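Long-range contact in uncharacterized protein (Enterococcus faecalis, PDB 3PM7), which is of unknown function but, belonging to the PC4-like transcriptional coactivator family, may bind nucleic acid: residues R21-W32 and D40-M51. Sequence-based numbering, arbitrary orientation.
With SO4 (sulfate ion), chain D.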
loop_
_atom_site.group_PDB
_atom_site.type_symbol
_atom_site.label_atom_id
_atom_site.label_comp_id
_atom_site.label_asym_id
_atom_site.label_seq_id
_atom_site.Cartn_x
_atom_site.Cartn_y
_atom_site.Cartn_z
ATOM N N ARG A 21 -11.514 -0.359 -16.871
ATOM C CA ARG A 21 -11.462 1.035 -17.286
ATOM C C ARG A 21 -10.006 1.490 -17.433
ATOM O O ARG A 21 -9.716 2.678 -17.642
ATOM C CB ARG A 21 -12.188 1.919 -16.257
ATOM C CG ARG A 21 -13.685 1.636 -16.114
ATOM C CD ARG A 21 -14.397 1.660 -17.476
ATOM N NE ARG A 21 -14.210 2.939 -18.177
ATOM C CZ ARG A 21 -14.340 3.100 -19.495
ATOM N NH1 ARG A 21 -14.633 2.066 -20.267
ATOM N NH2 ARG A 21 -14.182 4.294 -20.041
ATOM N N GLY A 22 -9.076 0.552 -17.291
ATOM C CA GLY A 22 -7.672 0.892 -17.476
ATOM C C GLY A 22 -6.999 1.501 -16.261
ATOM O O GLY A 22 -5.825 1.845 -16.315
ATOM N N TRP A 23 -7.713 1.631 -15.154
ATOM C CA TRP A 23 -7.067 2.140 -13.948
ATOM C C TRP A 23 -6.190 1.032 -13.395
ATOM O O TRP A 23 -6.527 -0.145 -13.516
ATOM C CB TRP A 23 -8.103 2.555 -12.900
ATOM C CG TRP A 23 -8.770 3.881 -13.175
ATOM C CD1 TRP A 23 -9.529 4.207 -14.259
ATOM C CD2 TRP A 23 -8.756 5.040 -12.332
ATOM N NE1 TRP A 23 -9.977 5.499 -14.153
ATOM C CE2 TRP A 23 -9.520 6.032 -12.977
ATOM C CE3 TRP A 23 -8.162 5.339 -11.100
ATOM C CZ2 TRP A 23 -9.706 7.312 -12.430
ATOM C CZ3 TRP A 23 -8.347 6.611 -10.557
ATOM C CH2 TRP A 23 -9.113 7.576 -11.223
ATOM N N ARG A 24 -5.069 1.397 -12.782
ATOM C CA ARG A 24 -4.146 0.403 -12.240
ATOM C C ARG A 24 -3.816 0.709 -10.789
ATOM O O ARG A 24 -3.630 1.868 -10.428
ATOM C CB ARG A 24 -2.830 0.422 -13.032
ATOM C CG ARG A 24 -2.947 0.068 -14.514
ATOM C CD ARG A 24 -2.036 0.991 -15.315
ATOM N NE ARG A 24 -0.870 0.317 -15.868
ATOM C CZ ARG A 24 0.345 0.860 -15.950
ATOM N NH1 ARG A 24 0.576 2.086 -15.488
ATOM N NH2 ARG A 24 1.339 0.165 -16.484
ATOM N N LYS A 25 -3.683 -0.326 -9.969
ATOM C CA LYS A 25 -3.138 -0.147 -8.628
ATOM C C LYS A 25 -1.634 -0.275 -8.735
ATOM O O LYS A 25 -1.134 -1.260 -9.294
ATOM C CB LYS A 25 -3.711 -1.180 -7.647
ATOM C CG LYS A 25 -3.511 -0.760 -6.191
ATOM C CD LYS A 25 -4.303 -1.627 -5.195
ATOM C CE LYS A 25 -5.806 -1.350 -5.216
ATOM N NZ LYS A 25 -6.559 -2.482 -4.526
ATOM N N GLU A 26 -0.901 0.726 -8.245
ATOM C CA GLU A 26 0.525 0.826 -8.561
ATOM C C GLU A 26 1.374 1.066 -7.335
ATOM O O GLU A 26 0.974 1.794 -6.457
ATOM C CB GLU A 26 0.769 2.003 -9.526
ATOM C CG GLU A 26 0.298 1.800 -10.963
ATOM C CD GLU A 26 0.489 3.046 -11.829
ATOM O OE1 GLU A 26 1.333 3.925 -11.485
ATOM O OE2 GLU A 26 -0.211 3.148 -12.864
ATOM N N LEU A 27 2.561 0.476 -7.286
ATOM C CA LEU A 27 3.572 0.935 -6.347
ATOM C C LEU A 27 4.501 1.864 -7.114
ATOM O O LEU A 27 5.177 1.429 -8.059
ATOM C CB LEU A 27 4.391 -0.235 -5.806
ATOM C CG LEU A 27 5.478 0.210 -4.818
ATOM C CD1 LEU A 27 4.800 0.667 -3.514
ATOM C CD2 LEU A 27 6.451 -0.925 -4.529
ATOM N N ASN A 28 4.536 3.138 -6.732
ATOM C CA ASN A 28 5.465 4.116 -7.332
ATOM C C ASN A 28 6.310 4.799 -6.280
ATOM O O ASN A 28 5.898 4.882 -5.124
ATOM C CB ASN A 28 4.694 5.217 -8.070
ATOM C CG ASN A 28 3.953 4.684 -9.284
ATOM O OD1 ASN A 28 4.517 3.934 -10.072
ATOM N ND2 ASN A 28 2.689 5.059 -9.433
ATOM N N LEU A 29 7.480 5.305 -6.680
ATOM C CA LEU A 29 8.258 6.191 -5.811
ATOM C C LEU A 29 7.943 7.626 -6.211
ATOM O O LEU A 29 8.075 8.002 -7.371
ATOM C CB LEU A 29 9.764 5.922 -5.920
ATOM C CG LEU A 29 10.631 6.848 -5.053
ATOM C CD1 LEU A 29 10.455 6.455 -3.598
ATOM C CD2 LEU A 29 12.113 6.773 -5.437
ATOM N N ILE A 30 7.501 8.427 -5.254
ATOM C CA ILE A 30 6.920 9.715 -5.584
ATOM C C ILE A 30 7.439 10.815 -4.673
ATOM O O ILE A 30 7.615 10.599 -3.461
ATOM C CB ILE A 30 5.390 9.661 -5.447
ATOM C CG1 ILE A 30 4.826 8.645 -6.435
ATOM C CG2 ILE A 30 4.767 11.027 -5.724
ATOM C CD1 ILE A 30 3.369 8.805 -6.666
ATOM N N SER A 31 7.700 11.976 -5.267
ATOM C CA SER A 31 7.970 13.178 -4.506
ATOM C C SER A 31 6.744 14.074 -4.681
ATOM O O SER A 31 6.540 14.620 -5.757
ATOM C CB SER A 31 9.223 13.891 -5.041
ATOM O OG SER A 31 9.548 15.050 -4.262
ATOM N N TRP A 32 5.903 14.199 -3.651
ATOM C CA TRP A 32 4.799 15.176 -3.711
ATOM C C TRP A 32 5.344 16.585 -3.519
ATOM O O TRP A 32 5.912 16.897 -2.471
ATOM C CB TRP A 32 3.719 14.894 -2.633
ATOM C CG TRP A 32 3.098 13.507 -2.718
ATOM C CD1 TRP A 32 3.147 12.526 -1.764
ATOM C CD2 TRP A 32 2.329 12.967 -3.805
ATOM N NE1 TRP A 32 2.464 11.416 -2.197
ATOM C CE2 TRP A 32 1.953 11.663 -3.442
ATOM C CE3 TRP A 32 1.922 13.463 -5.048
ATOM C CZ2 TRP A 32 1.189 10.847 -4.278
ATOM C CZ3 TRP A 32 1.158 12.657 -5.867
ATOM C CH2 TRP A 32 0.796 11.365 -5.480
ATOM N N ASP A 40 4.484 4.858 -2.679
ATOM C CA ASP A 40 3.090 5.258 -2.740
ATOM C C ASP A 40 2.328 4.126 -3.425
ATOM O O ASP A 40 2.714 3.660 -4.509
ATOM C CB ASP A 40 2.953 6.572 -3.535
ATOM C CG ASP A 40 1.531 7.127 -3.526
ATOM O OD1 ASP A 40 0.798 6.982 -4.526
ATOM O OD2 ASP A 40 1.137 7.714 -2.513
ATOM N N LEU A 41 1.258 3.671 -2.786
ATOM C CA LEU A 41 0.493 2.519 -3.278
ATOM C C LEU A 41 -0.933 2.994 -3.491
ATOM O O LEU A 41 -1.606 3.373 -2.544
ATOM C CB LEU A 41 0.510 1.411 -2.228
ATOM C CG LEU A 41 0.067 0.011 -2.642
ATOM C CD1 LEU A 41 0.940 -0.486 -3.760
ATOM C CD2 LEU A 41 0.138 -0.937 -1.451
ATOM N N ARG A 42 -1.395 3.000 -4.733
ATOM C CA ARG A 42 -2.587 3.763 -5.039
ATOM C C ARG A 42 -3.124 3.400 -6.419
ATOM O O ARG A 42 -2.384 2.913 -7.267
ATOM C CB ARG A 42 -2.171 5.245 -4.982
ATOM C CG ARG A 42 -3.122 6.279 -5.520
ATOM C CD ARG A 42 -2.454 7.678 -5.448
ATOM N NE ARG A 42 -1.705 7.842 -4.202
ATOM C CZ ARG A 42 -2.229 8.243 -3.042
ATOM N NH1 ARG A 42 -3.525 8.545 -2.955
ATOM N NH2 ARG A 42 -1.452 8.353 -1.961
ATOM N N GLU A 43 -4.403 3.666 -6.652
ATOM C CA GLU A 43 -5.017 3.460 -7.963
ATOM C C GLU A 43 -4.791 4.701 -8.849
ATOM O O GLU A 43 -4.932 5.827 -8.383
ATOM C CB GLU A 43 -6.517 3.199 -7.794
ATOM C CG GLU A 43 -7.184 2.479 -8.986
ATOM C CD GLU A 43 -6.926 0.982 -9.005
ATOM O OE1 GLU A 43 -6.600 0.418 -7.942
ATOM O OE2 GLU A 43 -7.044 0.366 -10.087
ATOM N N TRP A 44 -4.431 4.484 -10.118
ATOM C CA TRP A 44 -4.159 5.574 -11.053
ATOM C C TRP A 44 -4.898 5.369 -12.367
ATOM O O TRP A 44 -4.933 4.247 -12.894
ATOM C CB TRP A 44 -2.676 5.608 -11.380
ATOM C CG TRP A 44 -1.813 6.098 -10.278
ATOM C CD1 TRP A 44 -1.203 5.346 -9.312
ATOM C CD2 TRP A 44 -1.445 7.467 -10.025
ATOM N NE1 TRP A 44 -0.468 6.167 -8.471
ATOM C CE2 TRP A 44 -0.614 7.472 -8.888
ATOM C CE3 TRP A 44 -1.739 8.680 -10.652
ATOM C CZ2 TRP A 44 -0.078 8.638 -8.367
ATOM C CZ3 TRP A 44 -1.195 9.857 -10.126
ATOM C CH2 TRP A 44 -0.372 9.819 -9.003
ATOM N N ALA A 45 -5.450 6.448 -12.915
ATOM C CA ALA A 45 -6.085 6.396 -14.229
ATOM C C ALA A 45 -5.062 5.992 -15.287
ATOM O O ALA A 45 -3.859 6.058 -15.036
ATOM C CB ALA A 45 -6.725 7.747 -14.568
ATOM N N PRO A 46 -5.536 5.576 -16.480
ATOM C CA PRO A 46 -4.693 5.074 -17.579
ATOM C C PRO A 46 -3.341 5.789 -17.782
ATOM O O PRO A 46 -2.285 5.148 -17.683
ATOM C CB PRO A 46 -5.592 5.254 -18.805
ATOM C CG PRO A 46 -6.963 5.027 -18.265
ATOM C CD PRO A 46 -6.966 5.570 -16.853
ATOM N N ASP A 47 -3.351 7.079 -18.080
ATOM C CA ASP A 47 -2.082 7.776 -18.307
ATOM C C ASP A 47 -1.706 8.665 -17.112
ATOM O O ASP A 47 -1.155 9.766 -17.276
ATOM C CB ASP A 47 -2.121 8.592 -19.605
ATOM C CG ASP A 47 -0.722 8.866 -20.168
ATOM O OD1 ASP A 47 0.151 7.973 -20.060
ATOM O OD2 ASP A 47 -0.493 9.970 -20.719
ATOM N N HIS A 48 -2.002 8.166 -15.916
ATOM C CA HIS A 48 -1.751 8.895 -14.682
ATOM C C HIS A 48 -2.384 10.277 -14.715
ATOM O O HIS A 48 -1.837 11.217 -14.148
ATOM C CB HIS A 48 -0.241 9.044 -14.435
ATOM C CG HIS A 48 0.486 7.741 -14.352
ATOM N ND1 HIS A 48 0.509 6.978 -13.206
ATOM C CD2 HIS A 48 1.187 7.047 -15.280
ATOM C CE1 HIS A 48 1.202 5.873 -13.425
ATOM N NE2 HIS A 48 1.628 5.894 -14.677
ATOM N N GLU A 49 -3.529 10.407 -15.367
ATOM C CA GLU A 49 -4.148 11.723 -15.510
ATOM C C GLU A 49 -4.869 12.116 -14.223
ATOM O O GLU A 49 -5.263 13.260 -14.041
ATOM C CB GLU A 49 -5.140 11.720 -16.680
ATOM C CG GLU A 49 -6.372 10.858 -16.433
ATOM C CD GLU A 49 -7.183 10.603 -17.698
ATOM O OE1 GLU A 49 -7.885 9.563 -17.763
ATOM O OE2 GLU A 49 -7.120 11.444 -18.625
ATOM N N LYS A 50 -5.050 11.147 -13.336
ATOM C CA LYS A 50 -5.832 11.347 -12.133
ATOM C C LYS A 50 -5.538 10.208 -11.185
ATOM O O LYS A 50 -5.300 9.072 -11.624
ATOM C CB LYS A 50 -7.319 11.384 -12.484
ATOM C CG LYS A 50 -8.257 11.560 -11.309
ATOM C CD LYS A 50 -9.690 11.754 -11.784
ATOM C CE LYS A 50 -10.658 11.844 -10.615
ATOM N NZ LYS A 50 -10.485 10.702 -9.668
HETATM N N MSE A 51 -5.556 10.505 -9.887
HETATM C CA MSE A 51 -5.243 9.499 -8.878
HETATM C C MSE A 51 -6.478 9.119 -8.068
HETATM O O MSE A 51 -7.438 9.868 -7.977
HETATM C CB MSE A 51 -4.126 9.992 -7.949
HETATM C CG MSE A 51 -4.604 10.885 -6.818
HETATM SE SE MSE A 51 -3.217 11.372 -5.501
HETATM C CE MSE A 51 -2.357 12.815 -6.482
HETATM S S SO4 D . -13.644 6.311 -16.650
HETATM O O1 SO4 D . -14.624 6.086 -17.710
HETATM O O2 SO4 D . -13.281 7.725 -16.611
HETATM O O3 SO4 D . -14.213 5.899 -15.369
HETATM O O4 SO4 D . -12.443 5.525 -16.904
HETATM O O HOH W 1 1.337 5.298 -6.584
#
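W23 lies with one face of its indole over the backbone of A45, whose CA stands 3.6 Å from the centroid of the five-membered ring in a CH-pi contact. Followed outward, the CB of W23 passes W44 O; CD1 then meets CD of P46, CE2 and CZ2 rest on the methyl of A45, CE3 approaches the CG of E43, and CH2 ends near the ammonium of K50. With chi1 at -77°, CG sits beside the backbone N of W23, which lays the indole over A45 and P46, just past the end of the opposing strand. Just before it, G22, with its positive phi of 83°, brings its carbonyl O against P46.

The strands 24-30 and 38-44 form an antiparallel beta hairpin, the central pair of a four-stranded meander in this PC4-like domain. R24, E26 and N28 each exchange two backbone hydrogen bonds with W44, R42 and D40, respectively. On the face bearing these residues, R42 grips D40 side-on: in a bidentate salt bridge R42 NE lies 2.7 Å from D40 OD1 and R42 NH2 2.7 Å from D40 OD2, both through syn lone pairs and nearly in the guanidinium plane. The CD of R42 lies 3.5 Å above the indole plane of W44. A water at the edge of that ring accepts the indole N-H, 2.8 Å from NE1, and donates to D40 OD1, giving this buried nitrogen a polar partner. Beyond it, CZ2 of W44 meets CD1 of I30 at 3.8 Å, and its CH2 meets the edge of W32, while F5 packs edge-to-face with W44. CE of selenomethionine M51 lies 3.6 Å from W32 CZ3. On the other face L27 and L41 pack together, and L41 meets L41 of the second subunit.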